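Local coordinates for sensor protein (Geobacter sulfurreducens, PDB 3H7M), which probably senses a small extracytoplasmic ligand through this solute-binding-protein-like domain and passes the signal to an ATP-dependent histidine kinase, at residues A[38-43]-A[193-198]; A[65-70]-A[84-89]; A[119-124]-A[148-153]; A[153-158]-A[179-184]. All coordinates share one frame; numbering follows the deposited sequence.

Contact 1. Residues A[38-43]-A[193-198]; sequences VELTRA and YGYAVR
Helix 36-48 lies against the main mixed sheet of a family 3 solute-binding-protein fold, and Y195 of strand 181-198 reaches across to L40 and T41 to join the two. The strand's backbone stays well back, T41 CA and Y195 CA being 9.1 Å apart, so the phenol ring spans the gap. Its CG lies anti to its own carbonyl carbon (chi1 -61°), which sends the ring towards the helix. At the far end Y195 OH donates a hydrogen bond of 2.8 Å to T41 OG1, and the threonine oxygen sits at the ring edge, in the ring plane. T41 OG1 also has N37 O, one turn back in the helix, and Q75 OE1 as partners, which must share its one proton if both act as acceptors. Beside it, L40 CB packs on Y195 OH at 3.6 Å, while T41 N comes to 3.0 Å from Y195 OH at an angle too poor for a bond. The Y195 ring stacks with F208 of helix 202-218 and meets H93 of strand 87-103 with the planes steeply inclined. L40 also touches I224 of helix 220-227, so that helix packs beside the contact.

Contact 2. Residues A[65-70]-A[84-89]; sequences ALKSGR and ARQIDF. With NA (sodium ion), chain B.
L66 and I87 join helix 62-67, which ends in a Schellman motif at G69, to the start of strand 87-103 in the sodium-bearing part of the solute-binding fold. The apolar part is a methyl contact: L66 CD1 meets I87 CG2 at 3.7 Å, the two side chains crossing at about a right angle. I87 has CG1 wedged between its backbone N and carbonyl carbon (chi1 65°), which leaves CG2 for the leucine. L66 continues onto L74 and I87 onto I77, both of strand 73-78. The polar part lies at the more exposed margin, where K67 NZ bonds to Q86 OE1 at 3.2 Å. The ammonium comes from well above the carbonyl plane, 52° out of it and not on a lone pair, so the bond is a loose one. A leucine in place of Q86 would probably leave K67 NZ without this acceptor and its chain freer to turn. The sodium site straddles the start of the strand, with A84 before it and D88 within it. D88 OD2 is tied to G200 N, leaving OD1 for the sodium, which Q199 also binds; the ion is 2.8 Å from A84 O, 3.0 Å from a water and 2.7 Å from D88 OD1.

Contact 3. Residues A[119-124]-A[148-153]; sequences KVALHR and ADALRL
The methyl group of A121 lies against that of A150, CB to CB at 3.8 Å, where strand 120-123 faces helix 147-155. Two such small side chains let the backbones come close: A121 CA and A150 CA are 5.1 Å apart, and the axes of the strand and of the helical segment approach to 7.0 Å. A150 CB also rests near the strand's backbone, 3.9 Å from L122 N. One turn further along the helix, L153 extends the apolar patch. Its CG lies anti to its backbone N (chi1 -178°), and the CD2 branch reaches A121 CB at 4.3 Å, a looser touch.

The flank of the helix carries a salt bridge within the segment, R152 NH1 to D149 OD1 at 3.0 Å. The carboxylate oxygen lies in the guanidinium plane, but the arginine meets it from above the carboxylate plane, 62° out of it. One face of the guanidinium lies over A148 CB, and R152 NH2 has a second partner in N176 OD1, so the group is held flat along the helix surface.

Strand and helix run nearly antiparallel, at 163°, as in a beta-alpha-beta crossover: strand 141-144, helix 147-155 and strand 161-165 follow one another, and strand 120-123 lies between those two parallel strands in the sheet. A150 accordingly touches T144 on one of them and V164 on the other, while L122, pointing away from the helix, packs on H129 and L132 of helix 127-133.

Contact 4. Residues A[153-158]-A[179-184]; sequences LLAAGG and TNLVPV
A155 O, in the last turn of helix 147-155, which closes in a Schellman motif, accepts a hydrogen bond of 3.0 Å from N180 ND2, just ahead of strand 181-198. The bond is well formed: the N-H...O angle is 150°, and the donor lies in the carbonyl plane on a lone pair, with a C=O...N angle of 118°. The acceptor in turn lies near the plane of the asparagine amide. N180 has its CG between its own backbone N and carbonyl carbon (chi1 52°), which turns the amide in towards the helix end. The amide oxygen, OD1, then sits 3.8 Å from A155 CB, so the flat group lies alongside the alanine. Were N180 an alanine, A155 O would probably lose this donor and a gap would open beside the A155 methyl.

Next to the polar pair, L181 pushes its CD2 methyl into the last helical turn. That methyl is 3.4 Å from L154 CD2, a tight contact between chains that cross at a slant, and 4.1 Å from A155 CB. L154 also touches F101, and P183 does the same, so both elements pack on strand 87-103, the sheet neighbour of strand 181-198.

In the Schellman motif G157, at positive phi, is the C-prime residue. L154 O is gripped twice, by R103 NH1 and by G157 N at 3.0 Å. A side chain at G158 would run into L153 CD1; the motif is completed by G158 N bonding to L153 O at 2.7 Å.

Overall arrangement
The four contacts share one mixed sheet and fall into two groups. Contacts 1 and 2 are 14 Å apart between centres and touch directly: V197 O probably accepts a bond from D88 N, and L66 O one from R198 NH1. The sodium ion belongs to contact 2, about 13 Å from the Y195 side chain of contact 1. Contacts 3 and 4 lie across the chain's centre from contact 1, only 9 Å apart between centres, joined through helix 147-155, the shared L153 and a probable bond from K119 NZ to G158 O. Strand 181-198 runs between the groups, serving contacts 1 and 4, whose centres are 31 Å apart. Contacts 2, 3 and 4 all nest within the chain loop that contact 1 closes.

Contact 1. Residues A[38-43]-A[193-198]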
loop_
_atom_site.group_PDB
_atom_site.type_symbol
_atom_site.label_atom_id
_atom_site.label_comp_id
_atom_site.label_asym_id
_atom_site.label_seq_id
_atom_site.Cartn_x
_atom_site.Cartn_y
_atom_site.Cartn_z
ATOM N N VAL A 38 -3.481 7.283 -7.459
ATOM C CA VAL A 38 -3.688 8.666 -7.887
ATOM C C VAL A 38 -4.529 8.746 -9.158
ATOM O O VAL A 38 -5.512 9.475 -9.246
ATOM C CB VAL A 38 -2.297 9.335 -8.082
ATOM C CG1 VAL A 38 -2.410 10.700 -8.742
ATOM C CG2 VAL A 38 -1.646 9.497 -6.712
ATOM N N GLU A 39 -4.147 7.970 -10.139
ATOM C CA GLU A 39 -4.859 7.939 -11.387
ATOM C C GLU A 39 -6.302 7.460 -11.139
ATOM O O GLU A 39 -7.268 7.976 -11.716
ATOM C CB GLU A 39 -4.131 6.984 -12.310
ATOM C CG GLU A 39 -4.179 7.375 -13.750
ATOM C CD GLU A 39 -3.012 6.814 -14.524
ATOM O OE1 GLU A 39 -1.867 6.980 -14.031
ATOM O OE2 GLU A 39 -3.250 6.232 -15.616
ATOM N N LEU A 40 -6.434 6.460 -10.277
ATOM C CA LEU A 40 -7.738 5.908 -9.941
ATOM C C LEU A 40 -8.593 6.992 -9.263
ATOM O O LEU A 40 -9.735 7.246 -9.639
ATOM C CB LEU A 40 -7.542 4.720 -9.008
ATOM C CG LEU A 40 -8.355 3.471 -9.337
ATOM C CD1 LEU A 40 -8.283 3.173 -10.833
ATOM C CD2 LEU A 40 -7.814 2.299 -8.532
ATOM N N THR A 41 -8.021 7.627 -8.258
ATOM C CA THR A 41 -8.704 8.684 -7.557
ATOM C C THR A 41 -9.072 9.837 -8.486
ATOM O O THR A 41 -10.174 10.351 -8.413
ATOM C CB THR A 41 -7.846 9.221 -6.446
ATOM O OG1 THR A 41 -7.707 8.210 -5.452
ATOM C CG2 THR A 41 -8.488 10.485 -5.831
ATOM N N ARG A 42 -8.160 10.245 -9.362
ATOM C CA ARG A 42 -8.494 11.335 -10.258
ATOM C C ARG A 42 -9.617 10.913 -11.165
ATOM O O ARG A 42 -10.520 11.710 -11.454
ATOM C CB ARG A 42 -7.304 11.769 -11.118
ATOM C CG ARG A 42 -6.228 12.535 -10.358
ATOM C CD ARG A 42 -5.341 13.343 -11.303
ATOM N NE ARG A 42 -4.310 14.096 -10.585
ATOM C CZ ARG A 42 -3.012 13.799 -10.615
ATOM N NH1 ARG A 42 -2.579 12.769 -11.334
ATOM N NH2 ARG A 42 -2.145 14.522 -9.920
ATOM N N ALA A 43 -9.584 9.663 -11.612
ATOM C CA ALA A 43 -10.629 9.220 -12.516
ATOM C C ALA A 43 -11.972 9.212 -11.793
ATOM O O ALA A 43 -12.980 9.606 -12.361
ATOM C CB ALA A 43 -10.323 7.839 -13.088
ATOM N N TYR A 193 -6.913 -4.228 -0.919
ATOM C CA TYR A 193 -6.444 -2.831 -0.838
ATOM C C TYR A 193 -7.385 -1.830 -1.542
ATOM O O TYR A 193 -7.766 -2.023 -2.709
ATOM C CB TYR A 193 -5.037 -2.817 -1.473
ATOM C CG TYR A 193 -4.218 -1.565 -1.373
ATOM C CD1 TYR A 193 -3.399 -1.326 -0.261
ATOM C CD2 TYR A 193 -4.159 -0.672 -2.450
ATOM C CE1 TYR A 193 -2.531 -0.223 -0.235
ATOM C CE2 TYR A 193 -3.283 0.433 -2.445
ATOM C CZ TYR A 193 -2.482 0.650 -1.339
ATOM O OH TYR A 193 -1.669 1.764 -1.335
ATOM N N GLY A 194 -7.751 -0.754 -0.851
ATOM C CA GLY A 194 -8.663 0.190 -1.483
ATOM C C GLY A 194 -8.877 1.464 -0.715
ATOM O O GLY A 194 -8.069 1.821 0.143
ATOM N N TYR A 195 -9.952 2.186 -1.018
ATOM C CA TYR A 195 -10.175 3.423 -0.281
ATOM C C TYR A 195 -10.746 3.135 1.092
ATOM O O TYR A 195 -11.254 2.040 1.358
ATOM C CB TYR A 195 -11.133 4.354 -1.023
ATOM C CG TYR A 195 -10.650 4.787 -2.380
ATOM C CD1 TYR A 195 -10.819 3.965 -3.493
ATOM C CD2 TYR A 195 -10.003 6.010 -2.550
ATOM C CE1 TYR A 195 -10.356 4.343 -4.734
ATOM C CE2 TYR A 195 -9.541 6.398 -3.789
ATOM C CZ TYR A 195 -9.714 5.560 -4.880
ATOM O OH TYR A 195 -9.220 5.931 -6.111
ATOM N N ALA A 196 -10.650 4.139 1.957
ATOM C CA ALA A 196 -11.161 4.074 3.307
ATOM C C ALA A 196 -11.408 5.506 3.805
ATOM O O ALA A 196 -10.667 6.434 3.457
ATOM C CB ALA A 196 -10.177 3.366 4.191
ATOM N N VAL A 197 -12.470 5.671 4.595
ATOM C CA VAL A 197 -12.867 6.961 5.171
ATOM C C VAL A 197 -13.213 6.776 6.645
ATOM O O VAL A 197 -13.369 5.643 7.101
ATOM C CB VAL A 197 -14.109 7.532 4.465
ATOM C CG1 VAL A 197 -13.711 8.191 3.160
ATOM C CG2 VAL A 197 -15.112 6.412 4.200
ATOM N N ARG A 198 -13.341 7.881 7.380
ATOM C CA ARG A 198 -13.673 7.835 8.812
ATOM C C ARG A 198 -14.912 7.004 9.109
ATOM O O ARG A 198 -15.893 7.064 8.374
ATOM C CB ARG A 198 -13.895 9.248 9.366
ATOM C CG ARG A 198 -12.622 10.031 9.649
ATOM C CD ARG A 198 -12.917 11.390 10.273
ATOM N NE ARG A 198 -13.615 12.280 9.351
ATOM C CZ ARG A 198 -13.080 12.779 8.241
ATOM N NH1 ARG A 198 -11.833 12.478 7.909
ATOM N NH2 ARG A 198 -13.795 13.576 7.454
#

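Contact 2. Residues A[65-70]-A[84-89]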
loop_
_atom_site.group_PDB
_atom_site.type_symbol
_atom_site.label_atom_id
_atom_site.label_comp_id
_atom_site.label_asym_id
_atom_site.label_seq_id
_atom_site.Cartn_x
_atom_site.Cartn_y
_atom_site.Cartn_z
ATOM N N ALA A 65 -4.299 10.811 10.716
ATOM C CA ALA A 65 -4.868 11.929 9.966
ATOM C C ALA A 65 -6.258 11.665 9.376
ATOM O O ALA A 65 -7.007 12.604 9.119
ATOM C CB ALA A 65 -3.906 12.358 8.872
ATOM N N LEU A 66 -6.602 10.402 9.140
ATOM C CA LEU A 66 -7.931 10.096 8.619
ATOM C C LEU A 66 -8.891 10.370 9.784
ATOM O O LEU A 66 -9.786 11.201 9.678
ATOM C CB LEU A 66 -8.045 8.625 8.199
ATOM C CG LEU A 66 -8.990 8.274 7.031
ATOM C CD1 LEU A 66 -9.496 6.858 7.220
ATOM C CD2 LEU A 66 -10.173 9.212 6.937
ATOM N N LYS A 67 -8.695 9.670 10.899
ATOM C CA LYS A 67 -9.536 9.866 12.077
ATOM C C LYS A 67 -9.452 11.324 12.539
ATOM O O LYS A 67 -10.456 11.942 12.902
ATOM C CB LYS A 67 -9.089 8.924 13.199
ATOM C CG LYS A 67 -9.470 7.461 12.962
ATOM C CD LYS A 67 -8.497 6.483 13.630
ATOM C CE LYS A 67 -8.571 6.511 15.151
ATOM N NZ LYS A 67 -7.539 5.617 15.764
ATOM N N SER A 68 -8.242 11.869 12.499
ATOM C CA SER A 68 -7.995 13.243 12.905
ATOM C C SER A 68 -8.747 14.206 12.002
ATOM O O SER A 68 -8.934 15.371 12.351
ATOM C CB SER A 68 -6.496 13.543 12.843
ATOM O OG SER A 68 -6.230 14.908 13.112
ATOM N N GLY A 69 -9.174 13.717 10.840
ATOM C CA GLY A 69 -9.898 14.557 9.899
ATOM C C GLY A 69 -9.011 15.476 9.066
ATOM O O GLY A 69 -9.513 16.284 8.283
ATOM N N ARG A 70 -7.693 15.362 9.227
ATOM C CA ARG A 70 -6.744 16.187 8.476
ATOM C C ARG A 70 -6.895 15.891 6.991
ATOM O O ARG A 70 -6.563 16.720 6.142
ATOM C CB ARG A 70 -5.313 15.888 8.920
ATOM C CG ARG A 70 -5.086 16.060 10.405
ATOM C CD ARG A 70 -3.662 15.739 10.779
ATOM N NE ARG A 70 -3.411 16.040 12.182
ATOM C CZ ARG A 70 -2.201 16.240 12.692
ATOM N NH1 ARG A 70 -1.129 16.172 11.908
ATOM N NH2 ARG A 70 -2.059 16.522 13.981
ATOM N N ALA A 84 -10.917 -2.367 10.321
ATOM C CA ALA A 84 -12.322 -2.086 10.047
ATOM C C ALA A 84 -13.015 -1.484 11.284
ATOM O O ALA A 84 -13.951 -0.691 11.162
ATOM C CB ALA A 84 -13.032 -3.367 9.607
ATOM N N ARG A 85 -12.536 -1.855 12.470
ATOM C CA ARG A 85 -13.101 -1.368 13.723
ATOM C C ARG A 85 -12.959 0.133 13.961
ATOM O O ARG A 85 -13.429 0.643 14.981
ATOM C CB ARG A 85 -12.471 -2.104 14.911
ATOM C CG ARG A 85 -13.201 -3.366 15.329
ATOM C CD ARG A 85 -12.795 -3.799 16.736
ATOM N NE ARG A 85 -11.619 -4.663 16.748
ATOM C CZ ARG A 85 -11.597 -5.890 16.237
ATOM N NH1 ARG A 85 -12.687 -6.397 15.669
ATOM N NH2 ARG A 85 -10.489 -6.617 16.304
ATOM N N GLN A 86 -12.319 0.849 13.040
ATOM C CA GLN A 86 -12.132 2.282 13.236
ATOM C C GLN A 86 -12.331 3.139 12.000
ATOM O O GLN A 86 -12.381 4.367 12.093
ATOM C CB GLN A 86 -10.745 2.552 13.796
ATOM C CG GLN A 86 -10.393 1.714 14.995
ATOM C CD GLN A 86 -9.233 2.302 15.748
ATOM O OE1 GLN A 86 -8.162 2.516 15.181
ATOM N NE2 GLN A 86 -9.437 2.579 17.034
ATOM N N ILE A 87 -12.415 2.496 10.840
ATOM C CA ILE A 87 -12.618 3.210 9.585
ATOM C C ILE A 87 -13.427 2.313 8.676
ATOM O O ILE A 87 -13.488 1.098 8.880
ATOM C CB ILE A 87 -11.281 3.551 8.896
ATOM C CG1 ILE A 87 -10.558 2.267 8.484
ATOM C CG2 ILE A 87 -10.404 4.375 9.836
ATOM C CD1 ILE A 87 -9.233 2.505 7.756
ATOM N N ASP A 88 -14.062 2.893 7.673
ATOM C CA ASP A 88 -14.859 2.074 6.785
ATOM C C ASP A 88 -14.148 1.947 5.457
ATOM O O ASP A 88 -13.621 2.921 4.930
ATOM C CB ASP A 88 -16.255 2.684 6.614
ATOM C CG ASP A 88 -16.943 2.957 7.956
ATOM O OD1 ASP A 88 -16.639 2.249 8.937
ATOM O OD2 ASP A 88 -17.791 3.872 8.027
ATOM N N PHE A 89 -14.115 0.726 4.942
ATOM C CA PHE A 89 -13.463 0.441 3.681
ATOM C C PHE A 89 -14.476 0.269 2.591
ATOM O O PHE A 89 -15.567 -0.264 2.824
ATOM C CB PHE A 89 -12.666 -0.858 3.752
ATOM C CG PHE A 89 -11.503 -0.806 4.690
ATOM C CD1 PHE A 89 -11.705 -0.652 6.057
ATOM C CD2 PHE A 89 -10.195 -0.921 4.207
ATOM C CE1 PHE A 89 -10.623 -0.614 6.942
ATOM C CE2 PHE A 89 -9.105 -0.882 5.087
ATOM C CZ PHE A 89 -9.321 -0.729 6.458
HETATM NA NA NA B . -16.123 -0.292 9.509
HETATM O O HOH W 1 -17.581 -0.979 12.022
#

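Contact 3. Residues A[119-124]-A[148-153]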
loop_
_atom_site.group_PDB
_atom_site.type_symbol
_atom_site.label_atom_id
_atom_site.label_comp_id
_atom_site.label_asym_id
_atom_site.label_seq_id
_atom_site.Cartn_x
_atom_site.Cartn_y
_atom_site.Cartn_z
ATOM N N LYS A 119 16.931 -12.322 11.217
ATOM C CA LYS A 119 16.697 -10.888 11.280
ATOM C C LYS A 119 15.861 -10.510 10.054
ATOM O O LYS A 119 16.202 -10.868 8.926
ATOM C CB LYS A 119 18.040 -10.160 11.306
ATOM C CG LYS A 119 17.951 -8.733 11.785
ATOM C CD LYS A 119 19.293 -8.018 11.673
ATOM C CE LYS A 119 19.219 -6.631 12.307
ATOM N NZ LYS A 119 20.525 -5.919 12.294
ATOM N N VAL A 120 14.764 -9.791 10.284
ATOM C CA VAL A 120 13.840 -9.435 9.214
ATOM C C VAL A 120 13.369 -7.995 9.188
ATOM O O VAL A 120 12.880 -7.476 10.198
ATOM C CB VAL A 120 12.603 -10.293 9.299
ATOM C CG1 VAL A 120 11.612 -9.870 8.240
ATOM C CG2 VAL A 120 12.989 -11.759 9.164
ATOM N N ALA A 121 13.494 -7.346 8.029
ATOM C CA ALA A 121 13.038 -5.970 7.928
ATOM C C ALA A 121 11.646 -5.920 7.306
ATOM O O ALA A 121 11.264 -6.794 6.502
ATOM C CB ALA A 121 14.015 -5.150 7.086
ATOM N N LEU A 122 10.877 -4.904 7.676
ATOM C CA LEU A 122 9.548 -4.754 7.101
ATOM C C LEU A 122 8.914 -3.443 7.461
ATOM O O LEU A 122 9.339 -2.758 8.394
ATOM C CB LEU A 122 8.632 -5.920 7.474
ATOM C CG LEU A 122 8.402 -6.274 8.935
ATOM C CD1 LEU A 122 7.710 -5.121 9.668
ATOM C CD2 LEU A 122 7.541 -7.531 8.969
ATOM N N HIS A 123 7.888 -3.099 6.702
ATOM C CA HIS A 123 7.226 -1.828 6.860
ATOM C C HIS A 123 6.620 -1.583 8.222
ATOM O O HIS A 123 5.852 -2.395 8.728
ATOM C CB HIS A 123 6.164 -1.664 5.778
ATOM C CG HIS A 123 5.829 -0.238 5.502
ATOM N ND1 HIS A 123 4.831 0.137 4.631
ATOM C CD2 HIS A 123 6.350 0.909 6.002
ATOM C CE1 HIS A 123 4.750 1.456 4.610
ATOM N NE2 HIS A 123 5.660 1.948 5.433
ATOM N N ARG A 124 6.976 -0.436 8.791
ATOM C CA ARG A 124 6.514 -0.007 10.109
ATOM C C ARG A 124 4.996 0.027 10.305
ATOM O O ARG A 124 4.338 1.007 9.955
ATOM C CB ARG A 124 7.077 1.379 10.408
ATOM C CG ARG A 124 6.790 1.871 11.805
ATOM C CD ARG A 124 7.217 0.825 12.800
ATOM N NE ARG A 124 7.365 1.381 14.137
ATOM C CZ ARG A 124 8.531 1.694 14.689
ATOM N NH1 ARG A 124 9.662 1.503 14.019
ATOM N NH2 ARG A 124 8.561 2.200 15.915
ATOM N N ALA A 148 10.915 0.340 0.964
ATOM C CA ALA A 148 12.182 0.487 0.258
ATOM C C ALA A 148 13.322 0.516 1.280
ATOM O O ALA A 148 14.384 -0.068 1.045
ATOM C CB ALA A 148 12.176 1.763 -0.593
ATOM N N ASP A 149 13.106 1.178 2.416
ATOM C CA ASP A 149 14.143 1.204 3.442
ATOM C C ASP A 149 14.385 -0.209 3.929
ATOM O O ASP A 149 15.505 -0.581 4.268
ATOM C CB ASP A 149 13.757 2.095 4.609
ATOM C CG ASP A 149 14.099 3.528 4.351
ATOM O OD1 ASP A 149 15.171 3.752 3.744
ATOM O OD2 ASP A 149 13.328 4.423 4.752
ATOM N N ALA A 150 13.336 -1.011 3.944
ATOM C CA ALA A 150 13.521 -2.385 4.356
ATOM C C ALA A 150 14.436 -3.075 3.340
ATOM O O ALA A 150 15.380 -3.762 3.710
ATOM C CB ALA A 150 12.187 -3.108 4.411
ATOM N N LEU A 151 14.134 -2.896 2.057
ATOM C CA LEU A 151 14.902 -3.530 1.001
ATOM C C LEU A 151 16.351 -3.016 0.906
ATOM O O LEU A 151 17.251 -3.747 0.523
ATOM C CB LEU A 151 14.153 -3.376 -0.325
ATOM C CG LEU A 151 12.805 -4.125 -0.313
ATOM C CD1 LEU A 151 12.026 -3.855 -1.586
ATOM C CD2 LEU A 151 13.037 -5.632 -0.175
ATOM N N ARG A 152 16.579 -1.769 1.284
ATOM C CA ARG A 152 17.921 -1.232 1.248
ATOM C C ARG A 152 18.772 -1.922 2.291
ATOM O O ARG A 152 19.916 -2.263 2.030
ATOM C CB ARG A 152 17.899 0.269 1.512
ATOM C CG ARG A 152 17.391 1.048 0.335
ATOM C CD ARG A 152 17.007 2.464 0.674
ATOM N NE ARG A 152 16.336 3.084 -0.470
ATOM C CZ ARG A 152 15.354 3.979 -0.381
ATOM N NH1 ARG A 152 14.914 4.360 0.802
ATOM N NH2 ARG A 152 14.822 4.506 -1.476
ATOM N N LEU A 153 18.209 -2.125 3.479
ATOM C CA LEU A 153 18.938 -2.764 4.570
ATOM C C LEU A 153 19.282 -4.178 4.164
ATOM O O LEU A 153 20.387 -4.653 4.386
ATOM C CB LEU A 153 18.099 -2.796 5.839
ATOM C CG LEU A 153 18.841 -3.412 7.030
ATOM C CD1 LEU A 153 19.902 -2.449 7.507
ATOM C CD2 LEU A 153 17.867 -3.704 8.163
#

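Contact 4. Residues A[153-158]-A[179-184]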
loop_
_atom_site.group_PDB
_atom_site.type_symbol
_atom_site.label_atom_id
_atom_site.label_comp_id
_atom_site.label_asym_id
_atom_site.label_seq_id
_atom_site.Cartn_x
_atom_site.Cartn_y
_atom_site.Cartn_z
ATOM N N LEU A 153 18.209 -2.125 3.479
ATOM C CA LEU A 153 18.938 -2.764 4.570
ATOM C C LEU A 153 19.282 -4.178 4.164
ATOM O O LEU A 153 20.387 -4.653 4.386
ATOM C CB LEU A 153 18.099 -2.796 5.839
ATOM C CG LEU A 153 18.841 -3.412 7.030
ATOM C CD1 LEU A 153 19.902 -2.449 7.507
ATOM C CD2 LEU A 153 17.867 -3.704 8.163
ATOM N N LEU A 154 18.332 -4.863 3.562
ATOM C CA LEU A 154 18.614 -6.206 3.118
ATOM C C LEU A 154 19.759 -6.178 2.094
ATOM O O LEU A 154 20.698 -6.975 2.154
ATOM C CB LEU A 154 17.383 -6.773 2.456
ATOM C CG LEU A 154 17.500 -8.187 1.916
ATOM C CD1 LEU A 154 17.648 -9.187 3.090
ATOM C CD2 LEU A 154 16.241 -8.486 1.096
ATOM N N ALA A 155 19.652 -5.252 1.144
ATOM C CA ALA A 155 20.616 -5.113 0.075
ATOM C C ALA A 155 21.993 -4.827 0.647
ATOM O O ALA A 155 23.008 -5.327 0.143
ATOM C CB ALA A 155 20.196 -4.005 -0.851
ATOM N N ALA A 156 22.000 -4.036 1.712
ATOM C CA ALA A 156 23.211 -3.637 2.401
ATOM C C ALA A 156 23.750 -4.670 3.380
ATOM O O ALA A 156 24.655 -4.364 4.162
ATOM C CB ALA A 156 22.961 -2.331 3.141
ATOM N N GLY A 157 23.201 -5.879 3.352
ATOM C CA GLY A 157 23.638 -6.913 4.278
ATOM C C GLY A 157 23.380 -6.519 5.726
ATOM O O GLY A 157 24.041 -7.013 6.630
ATOM N N GLY A 158 22.416 -5.622 5.931
ATOM C CA GLY A 158 22.050 -5.139 7.254
ATOM C C GLY A 158 20.980 -5.942 7.999
ATOM O O GLY A 158 20.625 -5.585 9.121
ATOM N N THR A 179 20.063 -4.619 -7.136
ATOM C CA THR A 179 20.148 -5.796 -7.984
ATOM C C THR A 179 20.675 -7.089 -7.397
ATOM O O THR A 179 20.819 -8.072 -8.122
ATOM C CB THR A 179 20.893 -5.466 -9.294
ATOM O OG1 THR A 179 22.260 -5.121 -9.012
ATOM C CG2 THR A 179 20.210 -4.296 -9.990
ATOM N N ASN A 180 20.956 -7.105 -6.097
ATOM C CA ASN A 180 21.384 -8.341 -5.456
ATOM C C ASN A 180 20.152 -8.961 -4.763
ATOM O O ASN A 180 20.251 -10.036 -4.172
ATOM C CB ASN A 180 22.512 -8.077 -4.429
ATOM C CG ASN A 180 22.153 -7.002 -3.435
ATOM O OD1 ASN A 180 21.429 -6.071 -3.773
ATOM N ND2 ASN A 180 22.663 -7.110 -2.201
ATOM N N LEU A 181 18.993 -8.296 -4.842
ATOM C CA LEU A 181 17.769 -8.824 -4.198
ATOM C C LEU A 181 16.890 -9.638 -5.130
ATOM O O LEU A 181 16.739 -9.308 -6.299
ATOM C CB LEU A 181 16.901 -7.694 -3.607
ATOM C CG LEU A 181 17.584 -6.733 -2.630
ATOM C CD1 LEU A 181 16.626 -5.724 -2.084
ATOM C CD2 LEU A 181 18.206 -7.542 -1.504
ATOM N N VAL A 182 16.319 -10.714 -4.604
ATOM C CA VAL A 182 15.400 -11.564 -5.366
ATOM C C VAL A 182 14.266 -11.901 -4.429
ATOM O O VAL A 182 14.436 -11.945 -3.206
ATOM C CB VAL A 182 16.005 -12.927 -5.795
ATOM C CG1 VAL A 182 17.041 -12.730 -6.865
ATOM C CG2 VAL A 182 16.605 -13.635 -4.581
ATOM N N PRO A 183 13.079 -12.102 -4.984
ATOM C CA PRO A 183 11.927 -12.451 -4.148
ATOM C C PRO A 183 11.966 -13.960 -4.073
ATOM O O PRO A 183 11.850 -14.613 -5.107
ATOM C CB PRO A 183 10.743 -11.966 -4.975
ATOM C CG PRO A 183 11.222 -12.155 -6.411
ATOM C CD PRO A 183 12.673 -11.705 -6.346
ATOM N N VAL A 184 12.160 -14.524 -2.883
ATOM C CA VAL A 184 12.214 -15.988 -2.769
ATOM C C VAL A 184 10.862 -16.616 -2.444
ATOM O O VAL A 184 10.429 -17.557 -3.114
ATOM C CB VAL A 184 13.240 -16.452 -1.711
ATOM C CG1 VAL A 184 12.913 -15.874 -0.360
ATOM C CG2 VAL A 184 13.233 -17.973 -1.636
#